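Endoglucanase E (Clostridium thermocellum, PDB 2WAO) hydrolyses beta-1,4-glucosidic bonds of cellulose, while its C-terminal family 2 carbohydrate esterase domain probably deacetylates plant polysaccharides and also binds cello-oligosaccharides. Local coordinates at residues 134-139 / 174-179; 141-146 / 307-312. All coordinates share one frame; numbering follows the deposited sequence.

Both contacts belong to the SGNH-type esterase domain, and their centres lie 12 Å apart on the same glycan-binding cleft. Contact 1 (134-139 / 174-179) forms the buried floor near Ser131, and contact 2 (141-146 / 307-312) the more open wall along which the glucan continues. They are tied directly: Tyr136 OH is 2.5 Å from Asp308 OD2, a probable hydrogen bond, and Gly137 O probably accepts from Glu307 N at 3.1 Å. Tyr136 O also packs on His310 CB, 3.2 Å away. The glucose of chain B touches both contacts, its O6 reaching from the ring of Tyr136 to His310, so that one sugar spans floor and wall.

Contact 1: 134-139 / 174-179; sequences CAYGNE and AWSGIG. With BGC (beta-D-glucopyranose), chain B; BGC (beta-D-glucopyranose), chain C; FMT (formic acid), chain D.
Ser176 OG, a buried hydroxyl, is hydrogen-bonded to Glu96 OE2 and more weakly to Ser131 OG, and it rests against the edge of the Tyr136 ring, 3.3 Å from Tyr136 CD1. It lies near the ring plane, so this is an edge contact and not one with the pi face. Tyr136 extends its ring away from its own backbone N (chi1 -180°), which carries CD1 and CE1 across to the serine and the glycan; Tyr136 CE1 is 3.4 Å from O6 of the chain B glucose. The same ring is stacked with His310.

Deeper down, Cys134 packs against Ala174 of strand 168-174; it comes just before Ala135, where the chain leaves the helical conformation in a Schellman motif. With SG anti to the carbonyl carbon and beside the backbone N (chi1 -71°), the sulfur reaches the methyl group of Ala174, SG to CB 3.6 Å, while sitting 3.5 Å from Ala174 O. No hydrogen bond joins the two segments; they meet through packing and the edge contact of Tyr136 with Ser176.

Trp175 to Ile178 form a type II turn, with Gly177 at its third position. The turn presents Gly177 N to a formic acid molecule, probably from the crystallisation liquor, donating to its O1 over 3.1 Å at a bent 138°, and Ser131 OG is a second partner of this N-H. Gly177 CA also lies against the O2 hydroxyl of the chain C glucose, 3.4 Å away. A backbone N-H turned toward the Ser131 hydroxyl and holding a small carboxylic acid is consistent with a share in the oxyanion hole, as at the corresponding glycine of SGNH hydrolases.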
loop_
_atom_site.group_PDB
_atom_site.type_symbol
_atom_site.label_atom_id
_atom_site.label_comp_id
_atom_site.label_asym_id
_atom_site.label_seq_id
_atom_site.Cartn_x
_atom_site.Cartn_y
_atom_site.Cartn_z
ATOM N N CYS A 134 -4.487 -0.286 2.776
ATOM C CA CYS A 134 -3.695 -0.166 4.033
ATOM C C CYS A 134 -3.641 -1.482 4.847
ATOM O O CYS A 134 -2.781 -1.620 5.729
ATOM C CB CYS A 134 -4.303 0.950 4.916
ATOM S SG CYS A 134 -4.008 2.611 4.240
ATOM N N ALA A 135 -4.569 -2.409 4.574
ATOM C CA ALA A 135 -4.747 -3.646 5.359
ATOM C C ALA A 135 -5.121 -3.315 6.825
ATOM O O ALA A 135 -4.721 -4.058 7.733
ATOM C CB ALA A 135 -3.491 -4.533 5.342
ATOM N N TYR A 136 -5.837 -2.202 7.032
ATOM C CA TYR A 136 -6.500 -1.881 8.321
ATOM C C TYR A 136 -7.080 -3.167 8.948
ATOM O O TYR A 136 -7.900 -3.892 8.331
ATOM C CB TYR A 136 -7.627 -0.891 8.011
ATOM C CG TYR A 136 -8.506 -0.351 9.135
ATOM C CD1 TYR A 136 -8.688 1.037 9.264
ATOM C CD2 TYR A 136 -9.241 -1.197 9.966
ATOM C CE1 TYR A 136 -9.507 1.554 10.212
ATOM C CE2 TYR A 136 -10.089 -0.661 10.995
ATOM C CZ TYR A 136 -10.238 0.702 11.051
ATOM O OH TYR A 136 -11.082 1.267 11.979
ATOM N N GLY A 137 -6.605 -3.470 10.156
ATOM C CA GLY A 137 -7.257 -4.507 10.983
ATOM C C GLY A 137 -7.044 -5.942 10.542
ATOM O O GLY A 137 -7.702 -6.855 11.089
ATOM N N ASN A 138 -6.158 -6.174 9.560
ATOM C CA ASN A 138 -6.091 -7.516 8.937
ATOM C C ASN A 138 -5.549 -8.624 9.867
ATOM O O ASN A 138 -5.790 -9.826 9.617
ATOM C CB ASN A 138 -5.449 -7.505 7.526
ATOM C CG ASN A 138 -3.940 -7.371 7.568
ATOM O OD1 ASN A 138 -3.391 -6.906 8.569
ATOM N ND2 ASN A 138 -3.249 -7.758 6.469
ATOM N N GLU A 139 -4.893 -8.240 10.968
ATOM C CA GLU A 139 -4.464 -9.260 11.954
ATOM C C GLU A 139 -5.381 -9.324 13.190
ATOM O O GLU A 139 -5.158 -10.126 14.132
ATOM C CB GLU A 139 -2.984 -9.076 12.320
ATOM C CG GLU A 139 -2.099 -9.251 11.090
ATOM C CD GLU A 139 -0.626 -9.401 11.411
ATOM O OE1 GLU A 139 -0.159 -8.828 12.416
ATOM O OE2 GLU A 139 0.051 -10.115 10.641
ATOM N N ALA A 174 -2.190 4.921 -0.006
ATOM C CA ALA A 174 -3.486 4.542 0.586
ATOM C C ALA A 174 -3.632 5.215 1.939
ATOM O O ALA A 174 -2.662 5.401 2.663
ATOM C CB ALA A 174 -3.576 3.053 0.701
ATOM N N TRP A 175 -4.861 5.543 2.275
ATOM C CA TRP A 175 -5.148 6.307 3.511
ATOM C C TRP A 175 -6.480 5.811 4.025
ATOM O O TRP A 175 -7.486 5.865 3.295
ATOM C CB TRP A 175 -5.243 7.797 3.150
ATOM C CG TRP A 175 -5.252 8.697 4.361
ATOM C CD1 TRP A 175 -6.316 8.946 5.183
ATOM C CD2 TRP A 175 -4.161 9.495 4.837
ATOM N NE1 TRP A 175 -5.941 9.858 6.171
ATOM C CE2 TRP A 175 -4.629 10.212 5.968
ATOM C CE3 TRP A 175 -2.808 9.662 4.420
ATOM C CZ2 TRP A 175 -3.790 11.084 6.718
ATOM C CZ3 TRP A 175 -1.979 10.535 5.156
ATOM C CH2 TRP A 175 -2.483 11.250 6.284
ATOM N N SER A 176 -6.496 5.296 5.255
ATOM C CA SER A 176 -7.723 4.707 5.828
ATOM C C SER A 176 -8.864 5.728 5.885
ATOM O O SER A 176 -8.646 6.883 6.266
ATOM C CB SER A 176 -7.456 4.115 7.203
ATOM O OG SER A 176 -6.933 2.811 7.068
ATOM N N GLY A 177 -10.041 5.315 5.422
ATOM C CA GLY A 177 -11.249 6.162 5.423
ATOM C C GLY A 177 -11.381 7.159 4.278
ATOM O O GLY A 177 -12.370 7.873 4.223
ATOM N N ILE A 178 -10.395 7.237 3.374
ATOM C CA ILE A 178 -10.411 8.259 2.327
ATOM C C ILE A 178 -11.339 7.842 1.164
ATOM O O ILE A 178 -11.510 6.630 0.909
ATOM C CB ILE A 178 -8.961 8.498 1.794
ATOM C CG1 ILE A 178 -8.813 9.961 1.330
ATOM C CG2 ILE A 178 -8.528 7.449 0.698
ATOM C CD1 ILE A 178 -7.342 10.369 1.077
ATOM N N GLY A 179 -11.878 8.823 0.453
ATOM C CA GLY A 179 -12.716 8.534 -0.709
ATOM C C GLY A 179 -12.423 9.508 -1.829
ATOM O O GLY A 179 -11.485 10.351 -1.756
HETATM C C2 BGC B . -14.610 2.434 11.390
HETATM C C3 BGC B . -13.982 3.820 11.369
HETATM C C4 BGC B . -12.955 3.905 10.235
HETATM C C5 BGC B . -13.645 3.517 8.908
HETATM C C6 BGC B . -12.759 3.639 7.652
HETATM C C1 BGC B . -15.182 2.105 10.014
HETATM O O2 BGC B . -15.596 2.378 12.426
HETATM O O3 BGC B . -13.342 4.075 12.627
HETATM O O4 BGC B . -12.690 5.218 10.224
HETATM O O5 BGC B . -14.164 2.195 9.035
HETATM O O6 BGC B . -11.640 2.782 7.798
HETATM C C2 BGC C . -11.159 7.060 9.843
HETATM C C3 BGC C . -9.678 7.444 9.939
HETATM C C4 BGC C . -9.043 6.885 11.214
HETATM C C5 BGC C . -9.238 5.381 11.226
HETATM C C6 BGC C . -8.521 4.703 12.407
HETATM C C1 BGC C . -11.314 5.566 10.111
HETATM O O2 BGC C . -11.710 7.404 8.579
HETATM O O3 BGC C . -9.515 8.841 9.805
HETATM O O4 BGC C . -7.652 7.136 11.198
HETATM O O5 BGC C . -10.643 5.211 11.304
HETATM O O6 BGC C . -9.301 4.792 13.570
HETATM C C FMT D . -11.980 2.394 3.287
HETATM O O1 FMT D . -11.752 2.951 4.371
HETATM O O2 FMT D . -12.229 1.196 3.092
#

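Contact 2: 141-146 / 307-312; sequences TSKEQS and EDWHPS. With BGC (beta-D-glucopyranose), chain B; BGC (beta-D-glucopyranose), chain E; BGC (beta-D-glucopyranose), chain F; BGC (beta-D-glucopyranose), chain G.
The type I turn Ser142-Gln145 folds over 307-309, bringing the CA atoms of Lys143 and Trp309 to 4.5 Å, and Asp308 N donates to Gln145 O over 2.9 Å. Lys143 and Trp309 run side by side in the same direction. Lys143 CG stands between its backbone N and carbonyl carbon (chi1 66°), and the extended chain runs alongside the indole, with CD over the face of the six-membered ring, 3.6 Å from its centroid, in a CH-pi contact. The opposite face of Trp309 carries the chain G glucose, whose C2 lies 3.9 Å above the ring plane. Lysine methylenes thus back the indole while sugar lies on the other side.

A water bridges the segments, donating to Lys143 O at 2.6 Å and to Asp308 OD1; Asp308 OD2 is bonded to Tyr136 OH. The buried carboxylate of Glu307 is held through OE2 by Asn151 and Thr148, whereas its backbone O accepts from both His310 N and His310 ND1, the latter at 3.0 Å. This helps orient the imidazole, whose NE2 is hydrogen-bonded to O6 of the chain B glucose at 3.3 Å, with either as possible donor.

A sugar on an indole face is a familiar feature of carbohydrate-binding sites. Separately, the His-Pro before helix 313-331 fits the histidine motif of SGNH hydrolases, here with a backbone carbonyl accepting from ND1.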
loop_
_atom_site.group_PDB
_atom_site.type_symbol
_atom_site.label_atom_id
_atom_site.label_comp_id
_atom_site.label_asym_id
_atom_site.label_seq_id
_atom_site.Cartn_x
_atom_site.Cartn_y
_atom_site.Cartn_z
ATOM N N THR A 141 -9.153 -10.552 14.453
ATOM C CA THR A 141 -10.055 -11.603 13.969
ATOM C C THR A 141 -11.456 -11.327 14.487
ATOM O O THR A 141 -12.351 -12.122 14.305
ATOM C CB THR A 141 -9.584 -13.033 14.360
ATOM O OG1 THR A 141 -9.429 -13.142 15.796
ATOM C CG2 THR A 141 -8.257 -13.356 13.709
ATOM N N SER A 142 -11.636 -10.178 15.107
ATOM C CA SER A 142 -12.958 -9.805 15.594
ATOM C C SER A 142 -13.463 -8.513 14.939
ATOM O O SER A 142 -12.832 -7.446 15.067
ATOM C CB SER A 142 -12.945 -9.649 17.113
ATOM O OG SER A 142 -14.218 -9.140 17.503
ATOM N N LYS A 143 -14.614 -8.588 14.271
ATOM C CA LYS A 143 -15.185 -7.403 13.603
ATOM C C LYS A 143 -15.655 -6.315 14.587
ATOM O O LYS A 143 -15.845 -5.161 14.203
ATOM C CB LYS A 143 -16.325 -7.798 12.671
ATOM C CG LYS A 143 -17.550 -8.362 13.391
ATOM C CD LYS A 143 -18.473 -9.072 12.429
ATOM C CE LYS A 143 -19.727 -9.521 13.208
ATOM N NZ LYS A 143 -20.454 -10.515 12.392
ATOM N N GLU A 144 -15.805 -6.694 15.849
ATOM C CA GLU A 144 -16.258 -5.774 16.908
ATOM C C GLU A 144 -15.149 -4.845 17.405
ATOM O O GLU A 144 -15.424 -3.771 18.024
ATOM C CB GLU A 144 -16.775 -6.579 18.109
ATOM C CG GLU A 144 -18.265 -6.880 18.063
ATOM C CD GLU A 144 -18.616 -8.031 17.137
ATOM O OE1 GLU A 144 -17.785 -8.970 17.003
ATOM O OE2 GLU A 144 -19.730 -7.988 16.539
ATOM N N GLN A 145 -13.907 -5.278 17.197
ATOM C CA GLN A 145 -12.747 -4.553 17.704
ATOM C C GLN A 145 -12.437 -3.360 16.803
ATOM O O GLN A 145 -12.479 -3.475 15.555
ATOM C CB GLN A 145 -11.551 -5.498 17.800
ATOM C CG GLN A 145 -10.285 -4.864 18.418
ATOM C CD GLN A 145 -9.194 -5.887 18.705
ATOM O OE1 GLN A 145 -8.165 -5.926 18.027
ATOM N NE2 GLN A 145 -9.427 -6.727 19.699
ATOM N N SER A 146 -12.145 -2.212 17.420
ATOM C CA SER A 146 -11.764 -1.051 16.631
ATOM C C SER A 146 -10.268 -1.064 16.247
ATOM O O SER A 146 -9.506 -1.923 16.675
ATOM C CB SER A 146 -12.143 0.217 17.357
ATOM O OG SER A 146 -11.535 0.196 18.612
ATOM N N GLU A 307 -10.533 -6.094 12.098
ATOM C CA GLU A 307 -11.073 -5.009 12.903
ATOM C C GLU A 307 -12.059 -4.206 12.103
ATOM O O GLU A 307 -11.851 -4.003 10.895
ATOM C CB GLU A 307 -9.920 -4.108 13.416
ATOM C CG GLU A 307 -9.043 -4.834 14.444
ATOM C CD GLU A 307 -7.826 -4.001 14.888
ATOM O OE1 GLU A 307 -7.488 -3.036 14.172
ATOM O OE2 GLU A 307 -7.217 -4.316 15.956
ATOM N N ASP A 308 -13.162 -3.813 12.745
ATOM C CA ASP A 308 -14.177 -2.993 12.087
ATOM C C ASP A 308 -14.702 -3.570 10.754
ATOM O O ASP A 308 -15.041 -2.805 9.850
ATOM C CB ASP A 308 -13.685 -1.527 11.917
ATOM C CG ASP A 308 -13.625 -0.786 13.256
ATOM O OD1 ASP A 308 -14.506 -1.070 14.113
ATOM O OD2 ASP A 308 -12.702 0.047 13.445
ATOM N N TRP A 309 -14.797 -4.913 10.676
ATOM C CA TRP A 309 -15.237 -5.631 9.449
ATOM C C TRP A 309 -14.289 -5.504 8.261
ATOM O O TRP A 309 -14.676 -5.861 7.130
ATOM C CB TRP A 309 -16.599 -5.115 8.973
ATOM C CG TRP A 309 -17.728 -5.230 9.963
ATOM C CD1 TRP A 309 -17.917 -4.488 11.084
ATOM C CD2 TRP A 309 -18.844 -6.122 9.875
ATOM N NE1 TRP A 309 -19.073 -4.879 11.722
ATOM C CE2 TRP A 309 -19.663 -5.876 10.994
ATOM C CE3 TRP A 309 -19.210 -7.129 8.970
ATOM C CZ2 TRP A 309 -20.829 -6.591 11.238
ATOM C CZ3 TRP A 309 -20.391 -7.840 9.202
ATOM C CH2 TRP A 309 -21.186 -7.559 10.326
ATOM N N HIS A 310 -13.067 -4.979 8.459
ATOM C CA HIS A 310 -12.145 -4.932 7.322
ATOM C C HIS A 310 -11.654 -6.348 6.957
ATOM O O HIS A 310 -11.823 -7.325 7.767
ATOM C CB HIS A 310 -10.990 -3.968 7.615
ATOM C CG HIS A 310 -11.439 -2.537 7.649
ATOM N ND1 HIS A 310 -12.223 -2.036 8.663
ATOM C CD2 HIS A 310 -11.288 -1.524 6.760
ATOM C CE1 HIS A 310 -12.498 -0.759 8.429
ATOM N NE2 HIS A 310 -11.928 -0.419 7.288
ATOM N N PRO A 311 -11.073 -6.508 5.738
ATOM C CA PRO A 311 -10.747 -7.893 5.331
ATOM C C PRO A 311 -9.710 -8.622 6.212
ATOM O O PRO A 311 -8.726 -8.029 6.632
ATOM C CB PRO A 311 -10.256 -7.743 3.877
ATOM C CG PRO A 311 -10.913 -6.441 3.398
ATOM C CD PRO A 311 -10.845 -5.553 4.637
ATOM N N SER A 312 -9.952 -9.926 6.419
ATOM C CA SER A 312 -9.000 -10.828 7.085
ATOM C C SER A 312 -7.830 -11.122 6.119
ATOM O O SER A 312 -7.922 -10.805 4.897
ATOM C CB SER A 312 -9.725 -12.157 7.377
ATOM O OG SER A 312 -10.087 -12.778 6.141
HETATM C C2 BGC B . -14.610 2.434 11.390
HETATM C C3 BGC B . -13.982 3.820 11.369
HETATM C C4 BGC B . -12.955 3.905 10.235
HETATM C C5 BGC B . -13.645 3.517 8.908
HETATM C C6 BGC B . -12.759 3.639 7.652
HETATM C C1 BGC B . -15.182 2.105 10.014
HETATM O O2 BGC B . -15.596 2.378 12.426
HETATM O O3 BGC B . -13.342 4.075 12.627
HETATM O O4 BGC B . -12.690 5.218 10.224
HETATM O O5 BGC B . -14.164 2.195 9.035
HETATM O O6 BGC B . -11.640 2.782 7.798
HETATM C C2 BGC E . -17.705 -0.308 7.036
HETATM C C3 BGC E . -16.452 0.151 7.780
HETATM C C4 BGC E . -16.791 0.576 9.199
HETATM C C5 BGC E . -17.568 -0.526 9.928
HETATM C C6 BGC E . -18.089 0.066 11.240
HETATM C C1 BGC E . -18.436 -1.388 7.858
HETATM O O2 BGC E . -17.370 -0.824 5.751
HETATM O O3 BGC E . -15.855 1.216 7.075
HETATM O O4 BGC E . -15.728 0.793 9.979
HETATM O O5 BGC E . -18.706 -0.987 9.189
HETATM O O6 BGC E . -18.812 -0.976 11.801
HETATM C C2 BGC F . -22.749 -8.672 4.491
HETATM C C3 BGC F . -22.106 -7.931 5.658
HETATM C C4 BGC F . -22.885 -6.665 5.997
HETATM C C5 BGC F . -24.379 -6.954 6.099
HETATM C C6 BGC F . -25.165 -5.675 6.357
HETATM C C1 BGC F . -24.252 -8.819 4.700
HETATM O O1 BGC F . -24.827 -9.419 3.560
HETATM O O2 BGC F . -22.165 -9.949 4.366
HETATM O O3 BGC F . -20.780 -7.590 5.324
HETATM O O4 BGC F . -22.590 -6.228 6.846
HETATM O O5 BGC F . -24.826 -7.547 4.900
HETATM O O6 BGC F . -26.510 -5.865 5.975
HETATM C C2 BGC G . -22.091 -4.230 8.108
HETATM C C3 BGC G . -21.456 -2.855 7.944
HETATM C C4 BGC G . -20.074 -2.953 7.281
HETATM C C5 BGC G . -20.012 -3.933 6.096
HETATM C C6 BGC G . -18.580 -4.222 5.663
HETATM C C1 BGC G . -21.979 -4.958 6.773
HETATM O O2 BGC G . -23.440 -4.052 8.412
HETATM O O3 BGC G . -21.369 -2.274 9.229
HETATM O O4 BGC G . -19.670 -1.673 7.238
HETATM O O5 BGC G . -20.633 -5.155 6.456
HETATM O O6 BGC G . -18.460 -5.375 4.821
HETATM O O HOH W 1 -16.804 -2.721 14.376
#